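LYND (Lyngbya aestuarii, PDB 4V1T) is probably a YcaO-type heterocyclase that uses ATP and magnesium to turn cysteines of cyanobactin precursor peptides into thiazolines. Local coordinates at residues E492-W497 with A510-H515. Residues are numbered along the deposited sequence; the frame is centred on the assembly and turned at random.
Sequences EWTPVW and ALCYYH
Thr-494 OG1, gripped by hydrogen bonds to Pro-437 O and Thr-509 OG1, also meets the ring edge of Tyr-513, 3.8 Å from CE2 and in the plane of the ring. That distance and an aromatic carbon as neighbour identify a van der Waals approach, while the oxygen's polar needs are met by its two partners beyond the segments. The first torsion of Thr-494 (chi1 -78°) sets OG1 beside the backbone N and turns CG2 anti to it; the methyl then reaches both the phenolic end, 4.0 Å from Tyr-513 OH, and the thiol, 4.1 Å from Cys-512 SG. At the root of this methyl, Thr-494 CB lies 3.9 Å from the same sulfur. Val-496, two residues along the strand, adds a looser apolar touch, its CG1 standing 4.3 Å from Cys-512 SG. No direct hydrogen bond joins the two segments; the nearest CA atoms, those of Thr-494 and Cys-512, are 7.3 Å apart. The polar link is instead a water that donates to Glu-492 O at 3.0 Å and accepts from Ala-510 N at 3.1 Å, bridging the strand backbone to that of Ala-510. All four residues in side-chain contact are buried, and Ile-718 of the neighbouring strand 716-719 packs against Thr-494, Val-496 and Tyr-513. Strand 491-498 pairs antiparallel with 503-508, and the chain then enters a short, weakly bonded helical turn at 509-512, which brings Cys-512 and Tyr-513 back over the first strand: a beta-hairpin of the antiparallel sheet in the YcaO region, with the turn that follows it folded back on the first strand.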
loop_
_atom_site.group_PDB
_atom_site.type_symbol
_atom_site.label_atom_id
_atom_site.label_comp_id
_atom_site.label_asym_id
_atom_site.label_seq_id
_atom_site.Cartn_x
_atom_site.Cartn_y
_atom_site.Cartn_z
ATOM N N GLU B 492 -7.025 17.645 -40.755
ATOM C CA GLU B 492 -6.347 16.407 -40.378
ATOM C C GLU B 492 -7.353 15.329 -40.008
ATOM O O GLU B 492 -8.147 15.498 -39.082
ATOM C CB GLU B 492 -5.380 16.665 -39.229
ATOM C CG GLU B 492 -4.161 17.470 -39.672
ATOM C CD GLU B 492 -3.126 17.647 -38.582
ATOM O OE1 GLU B 492 -3.510 17.740 -37.397
ATOM O OE2 GLU B 492 -1.925 17.701 -38.910
ATOM N N TRP B 493 -7.338 14.234 -40.768
ATOM C CA TRP B 493 -8.194 13.086 -40.483
ATOM C C TRP B 493 -7.369 11.993 -39.822
ATOM O O TRP B 493 -6.196 11.808 -40.156
ATOM C CB TRP B 493 -8.842 12.540 -41.750
ATOM C CG TRP B 493 -9.690 13.520 -42.507
ATOM C CD1 TRP B 493 -9.256 14.489 -43.366
ATOM C CD2 TRP B 493 -11.124 13.602 -42.502
ATOM N NE1 TRP B 493 -10.332 15.173 -43.888
ATOM C CE2 TRP B 493 -11.486 14.649 -43.371
ATOM C CE3 TRP B 493 -12.131 12.899 -41.841
ATOM C CZ2 TRP B 493 -12.818 15.005 -43.598
ATOM C CZ3 TRP B 493 -13.445 13.253 -42.063
ATOM C CH2 TRP B 493 -13.780 14.300 -42.934
ATOM N N THR B 494 -7.979 11.287 -38.876
ATOM C CA THR B 494 -7.317 10.188 -38.186
ATOM C C THR B 494 -7.940 8.860 -38.616
ATOM O O THR B 494 -9.160 8.722 -38.586
ATOM C CB THR B 494 -7.413 10.345 -36.657
ATOM O OG1 THR B 494 -6.457 11.322 -36.223
ATOM C CG2 THR B 494 -7.122 9.030 -35.942
ATOM N N PRO B 495 -7.108 7.882 -39.017
ATOM C CA PRO B 495 -7.657 6.581 -39.383
ATOM C C PRO B 495 -8.266 5.866 -38.191
ATOM O O PRO B 495 -7.671 5.842 -37.113
ATOM C CB PRO B 495 -6.440 5.812 -39.909
ATOM C CG PRO B 495 -5.280 6.443 -39.236
ATOM C CD PRO B 495 -5.636 7.899 -39.129
ATOM N N VAL B 496 -9.441 5.288 -38.401
ATOM C CA VAL B 496 -10.131 4.517 -37.382
ATOM C C VAL B 496 -10.516 3.169 -37.974
ATOM O O VAL B 496 -10.846 3.073 -39.165
ATOM C CB VAL B 496 -11.393 5.244 -36.868
ATOM C CG1 VAL B 496 -11.024 6.575 -36.237
ATOM C CG2 VAL B 496 -12.393 5.458 -37.991
ATOM N N TRP B 497 -10.471 2.129 -37.147
ATOM C CA TRP B 497 -10.768 0.787 -37.617
ATOM C C TRP B 497 -12.254 0.497 -37.501
ATOM O O TRP B 497 -12.815 0.531 -36.408
ATOM C CB TRP B 497 -9.960 -0.258 -36.838
ATOM C CG TRP B 497 -10.057 -1.639 -37.448
ATOM C CD1 TRP B 497 -10.773 -2.691 -36.977
ATOM C CD2 TRP B 497 -9.432 -2.085 -38.658
ATOM N NE1 TRP B 497 -10.630 -3.771 -37.813
ATOM C CE2 TRP B 497 -9.814 -3.421 -38.855
ATOM C CE3 TRP B 497 -8.591 -1.479 -39.595
ATOM C CZ2 TRP B 497 -9.377 -4.168 -39.949
ATOM C CZ3 TRP B 497 -8.160 -2.218 -40.682
ATOM C CH2 TRP B 497 -8.557 -3.550 -40.850
ATOM N N ALA B 510 -9.892 16.099 -34.566
ATOM C CA ALA B 510 -10.471 16.899 -33.489
ATOM C C ALA B 510 -11.500 16.119 -32.673
ATOM O O ALA B 510 -11.771 16.460 -31.519
ATOM C CB ALA B 510 -11.095 18.163 -34.059
ATOM N N LEU B 511 -12.085 15.089 -33.278
ATOM C CA LEU B 511 -13.063 14.244 -32.590
ATOM C C LEU B 511 -12.425 13.067 -31.846
ATOM O O LEU B 511 -13.012 12.534 -30.909
ATOM C CB LEU B 511 -14.088 13.698 -33.585
ATOM C CG LEU B 511 -15.306 14.577 -33.889
ATOM C CD1 LEU B 511 -16.174 13.882 -34.914
ATOM C CD2 LEU B 511 -16.117 14.865 -32.634
ATOM N N CYS B 512 -11.230 12.678 -32.274
ATOM C CA CYS B 512 -10.595 11.447 -31.810
ATOM C C CYS B 512 -9.748 11.622 -30.550
ATOM O O CYS B 512 -9.472 10.650 -29.863
ATOM C CB CYS B 512 -9.724 10.873 -32.928
ATOM S SG CYS B 512 -10.646 10.416 -34.416
ATOM N N TYR B 513 -9.333 12.848 -30.258
ATOM C CA TYR B 513 -8.472 13.119 -29.113
ATOM C C TYR B 513 -8.881 14.394 -28.395
ATOM O O TYR B 513 -9.483 15.288 -28.992
ATOM C CB TYR B 513 -7.022 13.228 -29.567
ATOM C CG TYR B 513 -6.550 12.019 -30.338
ATOM C CD1 TYR B 513 -6.122 10.870 -29.672
ATOM C CD2 TYR B 513 -6.545 12.018 -31.731
ATOM C CE1 TYR B 513 -5.693 9.758 -30.372
ATOM C CE2 TYR B 513 -6.114 10.914 -32.438
ATOM C CZ TYR B 513 -5.694 9.787 -31.753
ATOM O OH TYR B 513 -5.270 8.685 -32.443
ATOM N N TYR B 514 -8.550 14.466 -27.110
ATOM C CA TYR B 514 -8.812 15.660 -26.312
ATOM C C TYR B 514 -7.889 16.801 -26.712
ATOM O O TYR B 514 -6.718 16.584 -27.044
ATOM C CB TYR B 514 -8.617 15.384 -24.810
ATOM C CG TYR B 514 -9.547 14.353 -24.218
ATOM C CD1 TYR B 514 -10.911 14.413 -24.439
ATOM C CD2 TYR B 514 -9.055 13.313 -23.429
ATOM C CE1 TYR B 514 -11.761 13.474 -23.897
ATOM C CE2 TYR B 514 -9.899 12.368 -22.890
ATOM C CZ TYR B 514 -11.251 12.457 -23.121
ATOM O OH TYR B 514 -12.093 11.521 -22.570
ATOM N N HIS B 515 -8.420 18.017 -26.635
ATOM C CA HIS B 515 -7.635 19.229 -26.780
ATOM C C HIS B 515 -6.823 19.264 -28.068
ATOM O O HIS B 515 -5.663 19.644 -28.054
ATOM C CB HIS B 515 -6.709 19.419 -25.569
ATOM C CG HIS B 515 -7.436 19.468 -24.262
ATOM N ND1 HIS B 515 -7.505 18.389 -23.410
ATOM C CD2 HIS B 515 -8.148 20.458 -23.676
ATOM C CE1 HIS B 515 -8.217 18.714 -22.347
ATOM N NE2 HIS B 515 -8.621 19.964 -22.484
HETATM O O HOH W 1 -9.551 17.493 -37.268
#